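Local coordinates for BH2851 (Bacillus halodurans, PDB 2GFG), which is of unknown function but probably binds a triphosphate-bearing substrate inside its closed antiparallel CYTH barrel, perhaps acting as an adenylate cyclase, at residues N38-T43 with N181-F186; T67-H72 with L76-Q81; T164-L169 with I174-T179. All blocks are in the same frame, centred on the assembly; numbering follows the deposited sequence.

From the N terminus, the chain first builds strand 4-14 and helix 16-25, then strand 34-42, which carries 38-43, the first half of contact 1. Its partner 181-186 comes 138 residues later, so contact 1 closes a loop holding most of the barrel and ties the C-terminal helix 182-190 to the sheet. Contact 2 is nested in that loop: it is the hairpin of strands 63-71 and 76-83. Contact 3, also nested, follows in series and folds the loop after helix 158-171 back along that helix. This loop leads into helix 182-190, and Thr179 of contact 3 packs on Arg185 of contact 1; contacts 2 and 3 do not touch.

Contact 1: residues N38-T43 with N181-F186; sequences NHYFET and NKIQRF. With EDO (1,2-ethanediol), chain H.
Strand 38-42 and helix 182-186 cross at 70° with their axes 10.3 Å apart, Tyr40 and Ile183 lying nearest, CA to CA 7.2 Å. The phenol of Tyr40 fills this gap. Ile183 covers one of its faces: CG1 stands 3.7 Å from the centroid of the Tyr40 ring in a CH-pi contact, and Ile183 CD1 reaches on to Tyr40 CD1 at 3.4 Å. Ile183 carries CG1 anti to its backbone N (chi1 -170°), which lays the longer branch over the ring. On the opposite face, Asn38 O sits above the ring centre. Phe186 offers its own face to the edge of Tyr40 in a T-shaped stack, centroids 5.4 Å apart and planes at 63°. Were Tyr40 an alanine, Ile183 and Phe186 would probably lose the ring they pack on, and a gap would be likely to open between strand and helix. Lys182 touches the phenol through its aliphatic base, CB lying 3.8 Å from Tyr40 OH, while its NZ turns away to salt bridges with Asp139, Glu150 and Glu152. An ethanediol lies beside it, its O1 weakly bonded to Lys182 N. The chemistry is thus divided: apolar packing fixes the helix start to the strand, and the charged end of Lys182 joins an acidic cluster, consistent with the polar interior of a CYTH barrel.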
loop_
_atom_site.group_PDB
_atom_site.type_symbol
_atom_site.label_atom_id
_atom_site.label_comp_id
_atom_site.label_asym_id
_atom_site.label_seq_id
_atom_site.Cartn_x
_atom_site.Cartn_y
_atom_site.Cartn_z
ATOM N N ASN A 38 -5.161 -1.938 -6.510
ATOM C CA ASN A 38 -4.225 -0.840 -6.537
ATOM C C ASN A 38 -3.722 -0.660 -7.943
ATOM O O ASN A 38 -3.101 -1.565 -8.498
ATOM C CB ASN A 38 -3.064 -1.125 -5.595
ATOM C CG ASN A 38 -3.517 -1.382 -4.193
ATOM O OD1 ASN A 38 -4.159 -0.550 -3.589
ATOM N ND2 ASN A 38 -3.213 -2.570 -3.675
ATOM N N HIS A 39 -4.097 0.460 -8.566
ATOM C CA HIS A 39 -3.646 0.786 -9.913
ATOM C C HIS A 39 -2.457 1.707 -9.801
ATOM O O HIS A 39 -2.577 2.807 -9.279
ATOM C CB HIS A 39 -4.758 1.466 -10.696
ATOM C CG HIS A 39 -5.992 0.637 -10.837
ATOM N ND1 HIS A 39 -6.188 -0.237 -11.885
ATOM C CD2 HIS A 39 -7.094 0.537 -10.053
ATOM C CE1 HIS A 39 -7.358 -0.834 -11.745
ATOM N NE2 HIS A 39 -7.929 -0.380 -10.643
ATOM N N TYR A 40 -1.302 1.260 -10.298
ATOM C CA TYR A 40 -0.043 2.003 -10.117
ATOM C C TYR A 40 0.296 2.889 -11.290
ATOM O O TYR A 40 0.073 2.528 -12.437
ATOM C CB TYR A 40 1.103 1.038 -9.851
ATOM C CG TYR A 40 0.875 0.168 -8.644
ATOM C CD1 TYR A 40 0.547 0.736 -7.401
ATOM C CD2 TYR A 40 1.008 -1.218 -8.721
ATOM C CE1 TYR A 40 0.327 -0.056 -6.280
ATOM C CE2 TYR A 40 0.800 -2.027 -7.596
ATOM C CZ TYR A 40 0.454 -1.436 -6.376
ATOM O OH TYR A 40 0.235 -2.218 -5.265
ATOM N N PHE A 41 0.845 4.068 -10.981
ATOM C CA PHE A 41 1.257 5.026 -11.987
ATOM C C PHE A 41 2.736 5.342 -11.840
ATOM O O PHE A 41 3.252 5.457 -10.725
ATOM C CB PHE A 41 0.438 6.298 -11.870
ATOM C CG PHE A 41 -1.009 6.102 -12.159
ATOM C CD1 PHE A 41 -1.520 6.354 -13.432
ATOM C CD2 PHE A 41 -1.865 5.604 -11.183
ATOM C CE1 PHE A 41 -2.874 6.154 -13.712
ATOM C CE2 PHE A 41 -3.217 5.401 -11.459
ATOM C CZ PHE A 41 -3.715 5.676 -12.736
ATOM N N GLU A 42 3.409 5.487 -12.970
ATOM C CA GLU A 42 4.829 5.748 -12.987
ATOM C C GLU A 42 5.251 6.189 -14.390
ATOM O O GLU A 42 4.542 5.924 -15.370
ATOM C CB GLU A 42 5.599 4.465 -12.550
ATOM C CG GLU A 42 7.122 4.582 -12.480
ATOM C CD GLU A 42 7.612 5.664 -11.521
ATOM O OE1 GLU A 42 7.519 6.859 -11.874
ATOM O OE2 GLU A 42 8.212 5.309 -10.478
ATOM N N THR A 43 6.355 6.933 -14.467
ATOM C CA THR A 43 6.955 7.325 -15.752
ATOM C C THR A 43 7.783 6.176 -16.321
ATOM O O THR A 43 8.109 5.235 -15.611
ATOM C CB THR A 43 7.870 8.587 -15.598
ATOM O OG1 THR A 43 8.956 8.298 -14.712
ATOM C CG2 THR A 43 7.073 9.769 -15.047
ATOM N N ASN A 181 7.953 -2.880 -0.594
ATOM C CA ASN A 181 6.528 -2.518 -0.721
ATOM C C ASN A 181 5.823 -3.254 -1.874
ATOM O O ASN A 181 6.458 -3.658 -2.831
ATOM C CB ASN A 181 6.383 -0.994 -0.895
ATOM C CG ASN A 181 6.689 -0.214 0.403
ATOM O OD1 ASN A 181 6.373 -0.669 1.509
ATOM N ND2 ASN A 181 7.274 0.970 0.259
ATOM N N LYS A 182 4.495 -3.435 -1.745
ATOM C CA LYS A 182 3.677 -4.123 -2.780
ATOM C C LYS A 182 3.981 -3.600 -4.170
ATOM O O LYS A 182 4.198 -4.373 -5.098
ATOM C CB LYS A 182 2.189 -3.944 -2.498
ATOM C CG LYS A 182 1.647 -4.848 -1.433
ATOM C CD LYS A 182 0.242 -4.451 -1.046
ATOM C CE LYS A 182 -0.322 -5.349 0.041
ATOM N NZ LYS A 182 0.478 -5.306 1.276
ATOM N N ILE A 183 3.974 -2.274 -4.302
ATOM C CA ILE A 183 4.255 -1.612 -5.574
ATOM C C ILE A 183 5.676 -1.931 -6.090
ATOM O O ILE A 183 5.895 -2.045 -7.298
ATOM C CB ILE A 183 4.035 -0.056 -5.465
ATOM C CG1 ILE A 183 4.095 0.592 -6.836
ATOM C CG2 ILE A 183 5.057 0.598 -4.496
ATOM C CD1 ILE A 183 3.615 2.017 -6.848
ATOM N N GLN A 184 6.622 -2.094 -5.165
ATOM C CA GLN A 184 8.004 -2.450 -5.525
ATOM C C GLN A 184 8.093 -3.937 -5.879
ATOM O O GLN A 184 8.769 -4.312 -6.846
ATOM C CB GLN A 184 8.962 -2.114 -4.385
ATOM C CG GLN A 184 8.956 -0.632 -3.978
ATOM C CD GLN A 184 9.668 0.250 -4.965
ATOM N N ARG A 185 7.373 -4.781 -5.115
ATOM C CA ARG A 185 7.243 -6.215 -5.450
ATOM C C ARG A 185 6.535 -6.381 -6.793
ATOM O O ARG A 185 6.790 -7.337 -7.517
ATOM C CB ARG A 185 6.474 -6.982 -4.359
ATOM C CG ARG A 185 7.165 -7.010 -2.997
ATOM C CD ARG A 185 6.679 -8.169 -2.125
ATOM N NE ARG A 185 5.209 -8.258 -2.032
ATOM C CZ ARG A 185 4.446 -7.608 -1.132
ATOM N NH1 ARG A 185 4.974 -6.719 -0.292
ATOM N NH2 ARG A 185 3.136 -7.817 -1.118
ATOM N N PHE A 186 5.631 -5.436 -7.114
ATOM C CA PHE A 186 4.936 -5.436 -8.403
ATOM C C PHE A 186 5.902 -5.225 -9.570
ATOM O O PHE A 186 6.024 -6.086 -10.422
ATOM C CB PHE A 186 3.822 -4.357 -8.453
ATOM C CG PHE A 186 3.099 -4.302 -9.776
ATOM C CD1 PHE A 186 3.591 -3.522 -10.829
ATOM C CD2 PHE A 186 1.979 -5.106 -10.005
ATOM C CE1 PHE A 186 2.963 -3.527 -12.069
ATOM C CE2 PHE A 186 1.347 -5.110 -11.242
ATOM C CZ PHE A 186 1.837 -4.321 -12.273
HETATM C C1 EDO H . 2.980 -2.797 1.795
HETATM O O1 EDO H . 4.087 -3.665 1.545
HETATM C C2 EDO H . 3.161 -1.464 1.071
HETATM O O2 EDO H . 2.106 -1.216 0.121
#

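Contact 2: residues T67-H72 with L76-Q81; sequences TLKQPH and LLETNQ
Leu77 O is met by two groups: Gln70 N, its strand partner at 3.0 Å, and a water on the same side of the sheet as Leu68 and Thr79. That water also lies 2.8 Å from Gln70 OE1 and 2.6 Å from Thr79 OG1, so it spans both strands. Gln70 places its amide there with CG between the backbone N and the carbonyl carbon (chi1 62°) and the chain extended beyond, running beside Leu77 in the same direction. Antiparallel bonds also pair Leu68 with Thr79 in both directions, and Leu77 N returns to Gln70 O.

On the other side of the sheet, Thr67 OG1 donates to Asn80 OD1 over 2.7 Å, its hydroxyl aimed at one lone pair of the amide oxygen. The same amide gives ND2 to Glu78 OE1 at 3.1 Å; the acceptor lies almost in the amide plane, whereas the donor stands 38° out of the carboxylate plane. Asn80 is therefore gripped at both ends, its flip fixed. Lys69 lies alongside Glu78 with CE 3.2 Å from Glu78 OE2, but its NZ is bonded in a salt bridge to Glu7. Near the turn, Leu76 CD2 rests 3.8 Å from Pro71 CA, and His72 leans its CD2 against Leu77 CB. This is a beta hairpin of the closed antiparallel barrel; the charged row of Lys69, Glu78, Glu7 and Arg56 is consistent with the charged lining of the triphosphate tunnel known in CYTH proteins.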
loop_
_atom_site.group_PDB
_atom_site.type_symbol
_atom_site.label_atom_id
_atom_site.label_comp_id
_atom_site.label_asym_id
_atom_site.label_seq_id
_atom_site.Cartn_x
_atom_site.Cartn_y
_atom_site.Cartn_z
ATOM N N THR A 67 -3.790 8.340 -4.304
ATOM C CA THR A 67 -2.832 8.396 -3.172
ATOM C C THR A 67 -1.391 8.525 -3.619
ATOM O O THR A 67 -0.908 7.739 -4.449
ATOM C CB THR A 67 -2.973 7.146 -2.254
ATOM O OG1 THR A 67 -4.241 7.176 -1.613
ATOM C CG2 THR A 67 -1.870 7.111 -1.178
ATOM N N LEU A 68 -0.716 9.542 -3.082
ATOM C CA LEU A 68 0.725 9.676 -3.200
ATOM C C LEU A 68 1.365 9.305 -1.855
ATOM O O LEU A 68 0.814 9.620 -0.792
ATOM C CB LEU A 68 1.100 11.116 -3.579
ATOM C CG LEU A 68 2.601 11.463 -3.659
ATOM C CD1 LEU A 68 3.309 10.642 -4.733
ATOM C CD2 LEU A 68 2.791 12.957 -3.911
ATOM N N LYS A 69 2.487 8.578 -1.914
ATOM C CA LYS A 69 3.341 8.319 -0.740
ATOM C C LYS A 69 4.703 8.851 -1.049
ATOM O O LYS A 69 5.261 8.513 -2.080
ATOM C CB LYS A 69 3.450 6.826 -0.454
ATOM C CG LYS A 69 2.189 6.193 0.067
ATOM C CD LYS A 69 2.385 4.688 0.309
ATOM C CE LYS A 69 1.110 4.040 0.839
ATOM N NZ LYS A 69 1.304 2.605 1.208
ATOM N N GLN A 70 5.239 9.707 -0.166
ATOM C CA GLN A 70 6.588 10.300 -0.358
ATOM C C GLN A 70 7.375 10.287 0.955
ATOM O O GLN A 70 6.795 10.067 2.017
ATOM C CB GLN A 70 6.479 11.738 -0.912
ATOM C CG GLN A 70 5.758 12.723 0.008
ATOM C CD GLN A 70 5.466 14.048 -0.674
ATOM O OE1 GLN A 70 4.312 14.359 -0.975
ATOM N NE2 GLN A 70 6.524 14.833 -0.944
ATOM N N PRO A 71 8.716 10.463 0.878
ATOM C CA PRO A 71 9.536 10.505 2.099
ATOM C C PRO A 71 9.135 11.617 3.099
ATOM O O PRO A 71 8.582 12.651 2.708
ATOM C CB PRO A 71 10.950 10.749 1.561
ATOM C CG PRO A 71 10.928 10.217 0.194
ATOM C CD PRO A 71 9.562 10.499 -0.337
ATOM N N HIS A 72 9.407 11.365 4.373
ATOM C CA HIS A 72 9.048 12.278 5.463
ATOM C C HIS A 72 9.973 11.976 6.641
ATOM O O HIS A 72 10.428 10.840 6.774
ATOM C CB HIS A 72 7.585 12.054 5.862
ATOM C CG HIS A 72 6.979 13.196 6.609
ATOM N ND1 HIS A 72 6.771 13.168 7.973
ATOM C CD2 HIS A 72 6.533 14.402 6.186
ATOM C CE1 HIS A 72 6.223 14.307 8.355
ATOM N NE2 HIS A 72 6.066 15.072 7.289
ATOM N N LEU A 76 6.466 7.729 6.116
ATOM C CA LEU A 76 6.146 8.329 4.829
ATOM C C LEU A 76 4.934 9.245 4.970
ATOM O O LEU A 76 4.028 8.974 5.763
ATOM C CB LEU A 76 5.836 7.244 3.780
ATOM C CG LEU A 76 6.950 6.288 3.338
ATOM C CD1 LEU A 76 6.417 5.346 2.263
ATOM C CD2 LEU A 76 8.209 7.042 2.826
ATOM N N LEU A 77 4.936 10.336 4.204
ATOM C CA LEU A 77 3.776 11.229 4.110
ATOM C C LEU A 77 2.831 10.690 3.059
ATOM O O LEU A 77 3.207 10.559 1.881
ATOM C CB LEU A 77 4.214 12.645 3.737
ATOM C CG LEU A 77 3.115 13.660 3.366
ATOM C CD1 LEU A 77 2.062 13.768 4.460
ATOM C CD2 LEU A 77 3.741 15.018 3.084
ATOM N N GLU A 78 1.600 10.387 3.478
ATOM C CA GLU A 78 0.579 9.880 2.587
ATOM C C GLU A 78 -0.454 10.973 2.315
ATOM O O GLU A 78 -1.068 11.493 3.243
ATOM C CB GLU A 78 -0.100 8.663 3.207
ATOM C CG GLU A 78 -0.816 7.790 2.204
ATOM C CD GLU A 78 -1.548 6.632 2.857
ATOM O OE1 GLU A 78 -2.495 6.887 3.607
ATOM O OE2 GLU A 78 -1.204 5.474 2.578
ATOM N N THR A 79 -0.587 11.359 1.050
ATOM C CA THR A 79 -1.578 12.350 0.632
ATOM C C THR A 79 -2.689 11.645 -0.122
ATOM O O THR A 79 -2.459 11.091 -1.208
ATOM C CB THR A 79 -0.943 13.436 -0.253
ATOM O OG1 THR A 79 0.145 14.031 0.447
ATOM C CG2 THR A 79 -1.965 14.524 -0.614
ATOM N N ASN A 80 -3.895 11.646 0.471
ATOM C CA ASN A 80 -5.053 10.941 -0.082
ATOM C C ASN A 80 -6.073 11.917 -0.679
ATOM O O ASN A 80 -6.301 13.011 -0.131
ATOM C CB ASN A 80 -5.731 10.104 1.013
ATOM C CG ASN A 80 -4.816 9.031 1.585
ATOM O OD1 ASN A 80 -4.245 8.222 0.844
ATOM N ND2 ASN A 80 -4.717 8.984 2.906
ATOM N N GLN A 81 -6.697 11.515 -1.787
ATOM C CA GLN A 81 -7.756 12.316 -2.424
ATOM C C GLN A 81 -8.805 11.397 -3.030
ATOM O O GLN A 81 -8.473 10.503 -3.803
ATOM C CB GLN A 81 -7.159 13.209 -3.503
ATOM C CG GLN A 81 -8.134 14.209 -4.142
ATOM C CD GLN A 81 -7.496 14.977 -5.291
ATOM O OE1 GLN A 81 -6.269 15.153 -5.337
ATOM N NE2 GLN A 81 -8.314 15.407 -6.242
HETATM O O HOH W 1 2.250 12.578 -0.179
#

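Contact 3: residues T164-L169 with I174-T179; sequences TFQEIL and ISQVPT. With EDO (1,2-ethanediol), chain I.
Beside the closed antiparallel CYTH barrel, the C-terminal end of helix 158-171 and the connector to the last helix form a helix-to-loop reversal, the chain turning back along the strands that stand first and last in the barrel order, 4-14 and 146-155. The reversal is held by a bond from residue i+5 to residue i: Ile174 N donates to Leu169 O over 2.7 Å. This engages a carbonyl of the last helical turn. Beside this bond the side chains of Leu169 and Ile174 cross at about a right angle, Leu169 CD2 touching Ile174 CB at 3.7 Å. Beyond Leu169, Ile174 packs on Thr18, Arg21 and Leu22 of helix 16-25, so the turn also joins that helix.

Gln176 reaches back to the helix along an extended chain whose CG is anti to the backbone N (chi1 -174°). Its amide lies among three side chains. OE1 comes within 3.3 Å of Leu169 CD1 and accepts a long, weak bond from Gln166 NE2 at 3.4 Å, the two amide planes 32° apart. NE2 of Gln176 sits near the ring plane of Phe165, at its edge, 3.5 Å from CE2; the amide is turned 60° to the ring. Phe165 itself also packs against Arg10, Thr12 and Phe153, bridging strands 4-14 and 146-155. Further along the connector, Thr179 OG1 folds back to Val177 O at 2.8 Å, approaching from well above the carbonyl plane, and the same hydroxyl is bonded to Leu13 N.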
loop_
_atom_site.group_PDB
_atom_site.type_symbol
_atom_site.label_atom_id
_atom_site.label_comp_id
_atom_site.label_asym_id
_atom_site.label_seq_id
_atom_site.Cartn_x
_atom_site.Cartn_y
_atom_site.Cartn_z
ATOM N N THR A 164 6.527 -3.406 19.094
ATOM C CA THR A 164 5.277 -4.142 18.919
ATOM C C THR A 164 5.383 -5.203 17.815
ATOM O O THR A 164 4.889 -6.311 17.980
ATOM C CB THR A 164 4.095 -3.196 18.606
ATOM O OG1 THR A 164 3.997 -2.198 19.634
ATOM C CG2 THR A 164 2.780 -3.974 18.532
ATOM N N PHE A 165 6.040 -4.860 16.702
ATOM C CA PHE A 165 6.161 -5.799 15.571
ATOM C C PHE A 165 7.089 -6.962 15.888
ATOM O O PHE A 165 6.804 -8.096 15.520
ATOM C CB PHE A 165 6.629 -5.094 14.302
ATOM C CG PHE A 165 6.465 -5.934 13.054
ATOM C CD1 PHE A 165 5.188 -6.299 12.609
ATOM C CD2 PHE A 165 7.582 -6.387 12.337
ATOM C CE1 PHE A 165 5.022 -7.091 11.458
ATOM C CE2 PHE A 165 7.421 -7.176 11.198
ATOM C CZ PHE A 165 6.127 -7.533 10.763
ATOM N N GLN A 166 8.204 -6.678 16.565
ATOM C CA GLN A 166 9.116 -7.739 17.018
ATOM C C GLN A 166 8.408 -8.683 18.009
ATOM O O GLN A 166 8.674 -9.880 18.024
ATOM C CB GLN A 166 10.385 -7.149 17.652
ATOM C CG GLN A 166 11.324 -6.428 16.651
ATOM C CD GLN A 166 11.793 -7.332 15.520
ATOM O OE1 GLN A 166 12.201 -8.467 15.749
ATOM N NE2 GLN A 166 11.721 -6.829 14.288
ATOM N N GLU A 167 7.500 -8.122 18.817
ATOM C CA GLU A 167 6.662 -8.911 19.733
ATOM C C GLU A 167 5.704 -9.834 18.955
ATOM O O GLU A 167 5.531 -10.994 19.314
ATOM C CB GLU A 167 5.873 -7.975 20.679
ATOM C CG GLU A 167 4.898 -8.690 21.648
ATOM C CD GLU A 167 3.481 -8.846 21.083
ATOM O OE1 GLU A 167 2.875 -7.832 20.692
ATOM O OE2 GLU A 167 2.961 -9.980 21.097
ATOM N N ILE A 168 5.092 -9.302 17.891
ATOM C CA ILE A 168 4.192 -10.094 17.015
ATOM C C ILE A 168 4.940 -11.279 16.384
ATOM O O ILE A 168 4.443 -12.402 16.390
ATOM C CB ILE A 168 3.549 -9.207 15.886
ATOM C CG1 ILE A 168 2.580 -8.199 16.490
ATOM C CG2 ILE A 168 2.799 -10.087 14.831
ATOM C CD1 ILE A 168 2.247 -7.026 15.574
ATOM N N LEU A 169 6.145 -11.014 15.859
ATOM C CA LEU A 169 6.971 -12.060 15.216
ATOM C C LEU A 169 7.323 -13.173 16.198
ATOM O O LEU A 169 7.313 -14.357 15.842
ATOM C CB LEU A 169 8.269 -11.456 14.644
ATOM C CG LEU A 169 8.120 -10.426 13.514
ATOM C CD1 LEU A 169 9.466 -9.740 13.242
ATOM C CD2 LEU A 169 7.574 -11.065 12.255
ATOM N N ILE A 174 6.646 -15.965 13.772
ATOM C CA ILE A 174 6.807 -15.589 12.373
ATOM C C ILE A 174 8.265 -15.255 12.134
ATOM O O ILE A 174 8.825 -14.409 12.823
ATOM C CB ILE A 174 5.934 -14.345 12.004
ATOM C CG1 ILE A 174 4.489 -14.509 12.510
ATOM C CG2 ILE A 174 5.955 -14.091 10.482
ATOM C CD1 ILE A 174 3.785 -15.754 11.994
ATOM N N SER A 175 8.897 -15.964 11.199
ATOM C CA SER A 175 10.285 -15.679 10.831
ATOM C C SER A 175 10.294 -14.542 9.821
ATOM O O SER A 175 9.646 -14.628 8.777
ATOM C CB SER A 175 10.970 -16.924 10.254
ATOM O OG SER A 175 10.344 -17.353 9.062
ATOM N N GLN A 176 10.987 -13.458 10.158
ATOM C CA GLN A 176 10.989 -12.258 9.333
ATOM C C GLN A 176 11.902 -12.412 8.118
ATOM O O GLN A 176 12.942 -13.058 8.192
ATOM C CB GLN A 176 11.424 -11.047 10.159
ATOM C CG GLN A 176 11.310 -9.720 9.410
ATOM C CD GLN A 176 11.303 -8.525 10.328
ATOM O OE1 GLN A 176 11.902 -8.547 11.415
ATOM N NE2 GLN A 176 10.654 -7.463 9.896
ATOM N N VAL A 177 11.485 -11.819 6.999
ATOM C CA VAL A 177 12.284 -11.815 5.756
ATOM C C VAL A 177 12.263 -10.422 5.135
ATOM O O VAL A 177 11.305 -9.664 5.352
ATOM C CB VAL A 177 11.756 -12.868 4.710
ATOM C CG1 VAL A 177 11.943 -14.275 5.231
ATOM C CG2 VAL A 177 10.293 -12.614 4.357
ATOM N N PRO A 178 13.334 -10.057 4.370
ATOM C CA PRO A 178 13.352 -8.745 3.710
ATOM C C PRO A 178 12.126 -8.551 2.804
ATOM O O PRO A 178 11.794 -9.437 2.007
ATOM C CB PRO A 178 14.652 -8.780 2.886
ATOM C CG PRO A 178 15.049 -10.219 2.843
ATOM C CD PRO A 178 14.561 -10.822 4.084
ATOM N N THR A 179 11.454 -7.414 2.952
ATOM C CA THR A 179 10.164 -7.191 2.310
ATOM C C THR A 179 10.038 -5.770 1.788
ATOM O O THR A 179 9.888 -4.825 2.561
ATOM C CB THR A 179 9.010 -7.481 3.302
ATOM O OG1 THR A 179 9.100 -8.836 3.753
ATOM C CG2 THR A 179 7.637 -7.249 2.644
HETATM C C1 EDO I . 2.446 0.928 19.348
HETATM O O1 EDO I . 1.587 -0.142 19.802
HETATM C C2 EDO I . 1.867 1.615 18.093
HETATM O O2 EDO I . 2.864 2.445 17.432
#